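Local coordinates for protein MEM-A1 (PDB 6E0S) that is a subclass B3 metallo-beta-lactamase from a soil metagenome, a zinc enzyme that probably hydrolyses the beta-lactam ring of antibiotics, at residues Q116-L121 and T145-D150; F203-S208 and P212-D217. One frame throughout, in Å; residues are numbered along the deposited sequence. Where two conformers were deposited one is given.

Contact 1 of 2, residues Q116-L121 and T145-D150; sequences QGEKVL and TRAVAD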
# COMPACT_ATOMS: atom_id res chain seq x y z
N GLN A 116 6.12 -11.59 7.33
CA GLN A 116 4.82 -12.26 7.33
C GLN A 116 4.13 -12.14 5.98
O GLN A 116 3.49 -13.10 5.51
CB GLN A 116 3.93 -11.68 8.44
CG GLN A 116 4.35 -12.13 9.86
CD GLN A 116 4.33 -13.64 10.01
OE1 GLN A 116 5.30 -14.24 10.47
NE2 GLN A 116 3.23 -14.26 9.59
N GLY A 117 4.19 -10.97 5.36
CA GLY A 117 3.55 -10.79 4.07
C GLY A 117 4.16 -11.65 2.99
O GLY A 117 3.45 -12.21 2.14
N GLU A 118 5.49 -11.79 3.02
CA GLU A 118 6.20 -12.57 2.02
C GLU A 118 5.70 -14.01 2.00
O GLU A 118 5.62 -14.63 0.93
CB GLU A 118 7.71 -12.52 2.28
CG GLU A 118 8.55 -13.01 1.09
CD GLU A 118 8.77 -14.50 1.09
OE1 GLU A 118 8.54 -15.13 2.15
OE2 GLU A 118 9.15 -15.07 0.04
N LYS A 119 5.35 -14.56 3.17
CA LYS A 119 4.92 -15.95 3.24
C LYS A 119 3.63 -16.16 2.47
O LYS A 119 3.49 -17.15 1.74
CB LYS A 119 4.72 -16.39 4.69
CG LYS A 119 6.01 -16.58 5.42
CD LYS A 119 5.78 -17.16 6.80
CE LYS A 119 5.25 -16.10 7.74
NZ LYS A 119 5.85 -16.27 9.11
N VAL A 120 2.68 -15.24 2.62
CA VAL A 120 1.43 -15.32 1.87
C VAL A 120 1.66 -15.09 0.39
O VAL A 120 1.04 -15.75 -0.45
CB VAL A 120 0.40 -14.32 2.44
CG1 VAL A 120 -0.87 -14.28 1.55
CG2 VAL A 120 0.03 -14.72 3.84
N LEU A 121 2.50 -14.12 0.04
CA LEU A 121 2.71 -13.87 -1.39
C LEU A 121 3.29 -15.09 -2.06
O LEU A 121 2.91 -15.44 -3.18
CB LEU A 121 3.63 -12.66 -1.60
CG LEU A 121 3.10 -11.33 -1.06
CD1 LEU A 121 3.93 -10.18 -1.57
CD2 LEU A 121 1.62 -11.13 -1.41
N THR A 145 10.61 -13.60 -4.56
CA THR A 145 10.29 -12.68 -3.47
C THR A 145 11.50 -12.51 -2.55
O THR A 145 12.45 -13.28 -2.58
CB THR A 145 9.09 -13.15 -2.65
OG1 THR A 145 9.38 -14.43 -2.06
CG2 THR A 145 7.84 -13.28 -3.51
N ARG A 146 11.44 -11.47 -1.73
CA ARG A 146 12.46 -11.25 -0.71
C ARG A 146 11.79 -10.53 0.45
O ARG A 146 11.06 -9.57 0.22
CB ARG A 146 13.63 -10.42 -1.24
CG ARG A 146 14.62 -10.00 -0.18
CD ARG A 146 16.00 -9.64 -0.76
NE ARG A 146 15.94 -8.71 -1.88
CZ ARG A 146 15.92 -7.38 -1.76
NH1 ARG A 146 15.96 -6.82 -0.56
NH2 ARG A 146 15.87 -6.61 -2.84
N ALA A 147 12.04 -10.97 1.67
CA ALA A 147 11.46 -10.29 2.82
C ALA A 147 12.30 -9.08 3.16
O ALA A 147 13.54 -9.12 3.02
CB ALA A 147 11.40 -11.21 4.04
N VAL A 148 11.66 -8.00 3.59
CA VAL A 148 12.36 -6.84 4.14
C VAL A 148 12.04 -6.72 5.62
O VAL A 148 10.94 -7.09 6.07
CB VAL A 148 12.00 -5.53 3.40
CG1 VAL A 148 12.36 -5.63 1.89
CG2 VAL A 148 10.53 -5.19 3.57
N ALA A 149 13.01 -6.21 6.37
CA ALA A 149 12.87 -5.96 7.79
C ALA A 149 12.26 -4.58 8.02
O ALA A 149 12.27 -3.72 7.14
CB ALA A 149 14.24 -6.05 8.50
N ASP A 150 11.74 -4.38 9.22
CA ASP A 150 11.20 -3.09 9.60
C ASP A 150 12.33 -2.06 9.59
O ASP A 150 13.41 -2.30 10.14
CB ASP A 150 10.55 -3.20 10.98
CG ASP A 150 9.67 -2.02 11.33
OD1 ASP A 150 9.39 -1.19 10.47
OD2 ASP A 150 9.26 -1.94 12.52
O HOH W 1 12.47 -15.47 0.01
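Glu118 lies against the Thr145 side chain and the backbone of Arg146 and Ala147, where a beta-alpha-beta crossover of the metallo-beta-lactamase fold packs its helix (115-123) on its second strand (145-148). The two short axes come within 7.9 Å at 163°, so the helix runs nearly antiparallel to this outermost strand of the seven-stranded sheet.

The van der Waals part of the contact is small. CG of Glu118 rests 4.1 Å from N of Ala147, and the apolar approach is that of Glu118 CB to Ala147 CB at 4.3 Å. CG is anti to the backbone N of Glu118 (chi1 -165°), which carries the chain along the helix flank; a bend at chi2 then turns the carboxylate to Thr145. Deeper in, Leu121 leans on Val111 and Ala113 of the first strand, and Thr145 also touches Val111.

The polar part is less certain. In this one of two Glu118 conformers OE2 stands 2.2 Å from Thr145 OG1, too short to be read as a bond, so the placement is doubtful. A long, weak ion pair of OE2 with Arg122 shares that doubt. A water donates weakly to Thr145 O (3.4 Å) and, if this conformer holds, also weakly to Glu118 OE2 at 3.3 Å.

Contact 2 of 2, residues F203-S208 and P212-D217; sequences FRYSGS and PNALAD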
# COMPACT_ATOMS: atom_id res chain seq x y z
N PHE A 203 -13.24 -13.91 13.78
CA PHE A 203 -12.09 -13.18 14.30
C PHE A 203 -12.55 -11.97 15.12
O PHE A 203 -13.50 -11.27 14.74
CB PHE A 203 -11.20 -12.72 13.16
CG PHE A 203 -9.90 -12.12 13.62
CD1 PHE A 203 -8.78 -12.91 13.79
CD2 PHE A 203 -9.80 -10.76 13.87
CE1 PHE A 203 -7.59 -12.35 14.22
CE2 PHE A 203 -8.62 -10.20 14.31
CZ PHE A 203 -7.52 -11.00 14.48
N ARG A 204 -11.88 -11.72 16.24
CA ARG A 204 -12.18 -10.56 17.08
C ARG A 204 -10.89 -9.87 17.45
O ARG A 204 -9.98 -10.51 17.98
CB ARG A 204 -12.93 -10.98 18.35
CG ARG A 204 -14.28 -11.59 18.10
CD ARG A 204 -14.79 -12.26 19.37
NE ARG A 204 -14.61 -11.42 20.55
CZ ARG A 204 -15.52 -10.55 21.01
NH1 ARG A 204 -16.68 -10.41 20.38
NH2 ARG A 204 -15.26 -9.84 22.09
N TYR A 205 -10.81 -8.56 17.18
CA TYR A 205 -9.65 -7.80 17.62
C TYR A 205 -9.55 -7.76 19.14
O TYR A 205 -8.44 -7.66 19.68
CB TYR A 205 -9.69 -6.38 17.04
CG TYR A 205 -9.21 -6.31 15.61
CD1 TYR A 205 -7.88 -5.99 15.32
CD2 TYR A 205 -10.06 -6.57 14.55
CE1 TYR A 205 -7.41 -5.93 14.03
CE2 TYR A 205 -9.60 -6.52 13.23
CZ TYR A 205 -8.28 -6.20 12.98
OH TYR A 205 -7.81 -6.15 11.67
N SER A 206 -10.69 -7.85 19.85
CA SER A 206 -10.69 -7.90 21.31
C SER A 206 -9.88 -9.07 21.86
O SER A 206 -9.62 -9.10 23.06
CB SER A 206 -12.12 -8.02 21.84
OG SER A 206 -12.99 -7.14 21.18
N GLY A 207 -9.52 -10.03 21.02
CA GLY A 207 -8.77 -11.19 21.48
C GLY A 207 -8.99 -12.39 20.59
O GLY A 207 -10.10 -12.94 20.56
N SER A 208 -7.97 -12.78 19.83
CA SER A 208 -8.05 -13.99 19.01
C SER A 208 -6.72 -14.73 19.05
O SER A 208 -5.67 -14.16 18.72
CB SER A 208 -8.45 -13.69 17.56
OG SER A 208 -9.86 -13.83 17.42
N PRO A 212 -2.62 -13.22 18.10
CA PRO A 212 -2.82 -12.66 19.44
C PRO A 212 -2.43 -11.20 19.57
O PRO A 212 -2.98 -10.52 20.43
CB PRO A 212 -1.96 -13.56 20.34
CG PRO A 212 -0.98 -14.21 19.43
CD PRO A 212 -1.71 -14.39 18.12
N ASN A 213 -1.54 -10.68 18.73
CA ASN A 213 -1.12 -9.29 18.88
C ASN A 213 -1.89 -8.33 17.99
O ASN A 213 -1.46 -7.19 17.81
CB ASN A 213 0.37 -9.17 18.63
CG ASN A 213 1.18 -9.82 19.77
OD1 ASN A 213 0.70 -9.94 20.91
ND2 ASN A 213 2.37 -10.28 19.44
N ALA A 214 -3.03 -8.75 17.46
CA ALA A 214 -3.71 -7.94 16.45
C ALA A 214 -4.05 -6.55 16.98
O ALA A 214 -3.78 -5.54 16.32
CB ALA A 214 -4.97 -8.66 15.97
N LEU A 215 -4.66 -6.47 18.17
CA LEU A 215 -5.04 -5.16 18.70
C LEU A 215 -3.82 -4.30 19.00
O LEU A 215 -3.78 -3.11 18.63
CB LEU A 215 -5.89 -5.35 19.96
CG LEU A 215 -6.37 -4.06 20.61
CD1 LEU A 215 -7.17 -3.24 19.61
CD2 LEU A 215 -7.22 -4.36 21.87
N ALA A 216 -2.81 -4.85 19.69
CA ALA A 216 -1.60 -4.09 19.97
C ALA A 216 -0.95 -3.60 18.68
O ALA A 216 -0.51 -2.45 18.59
CB ALA A 216 -0.62 -4.96 20.76
N ASP A 217 -0.87 -4.48 17.69
CA ASP A 217 -0.33 -4.13 16.38
C ASP A 217 -1.07 -2.96 15.75
O ASP A 217 -0.44 -2.00 15.28
CB ASP A 217 -0.43 -5.32 15.42
CG ASP A 217 0.71 -6.30 15.55
OD1 ASP A 217 1.64 -6.08 16.36
OD2 ASP A 217 0.65 -7.31 14.81
O HOH W 2 -5.73 -8.64 19.80
O HOH W 3 -5.60 -11.49 21.60
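Ala214 sets its CB at the edge of the Phe203 ring, near the ring plane and 3.8 Å from CZ. The same methyl lies 4.0 Å from Tyr205 CD1, approaching that ring obliquely, so one small side chain meets both aromatics. The rings in turn hold each other: Phe203 CE2 stands 3.9 Å above the plane of the Tyr205 ring, over its centre, while Tyr205 CD2 lies at the Phe203 edge. Phe203 gets there with CG anti to its backbone N (chi1 -172°), and Ser208 OG sits over one face of its ring, offset toward the rim. That hydroxyl oxygen also accepts the N-H of Arg204 almost straight, at 168°.

Segment 203-208 lies in the loop after strand 185-192 of the metallo-beta-lactamase fold, and 212-217 ends that loop and forms the first turn of helix 214-226. Arg204 to Gly207 form a type I beta turn, closed by Gly207 N to Arg204 O. Helix 263-285 holds the turn through Glu282, which accepts from Tyr205 N and bonds Ser206 OG. Tyr205 itself reaches inward, its side chain about 9 Å from a zinc ion, and its OH bonds the carbonyl of Gly168, next to the zinc ligand His169, which is consistent with fixing the backbone just before that ligand.

Two waters link the backbones, as no direct hydrogen bond joins the segments. One accepts from Leu215 N at 2.9 Å, in the first turn of the helix, and lies 2.9 Å from Tyr205 O, a carbonyl that Leu215 CB also approaches to 3.5 Å; its contact with Pro212 O is weak. The second donates to Pro212 O at 3.0 Å and accepts weakly from Ser208 N, while Pro212 CA makes a CA-H...O contact with Ser208 O.

Contact 1 closes before contact 2 opens, so the two come in series along the chain. Their centres are 21 Å apart; the nearest atoms stay about 8 Å from each other and do not touch. They share no helix, strand or sheet. Contact 1 belongs to the seven-stranded sheet, at its outermost strand 145-148 and the crossover helix 115-123. Contact 2 follows strand 185-192 of the five-stranded sheet and enters helix 214-226. Each borders a different ligand-bearing loop: Val120 and Leu121 of helix 115-123 touch Glu92, between His91 and His93, whereas Tyr205 bonds Gly168 beside His169. The zinc site is thus approached from both halves of the fold, which may contribute to its shape.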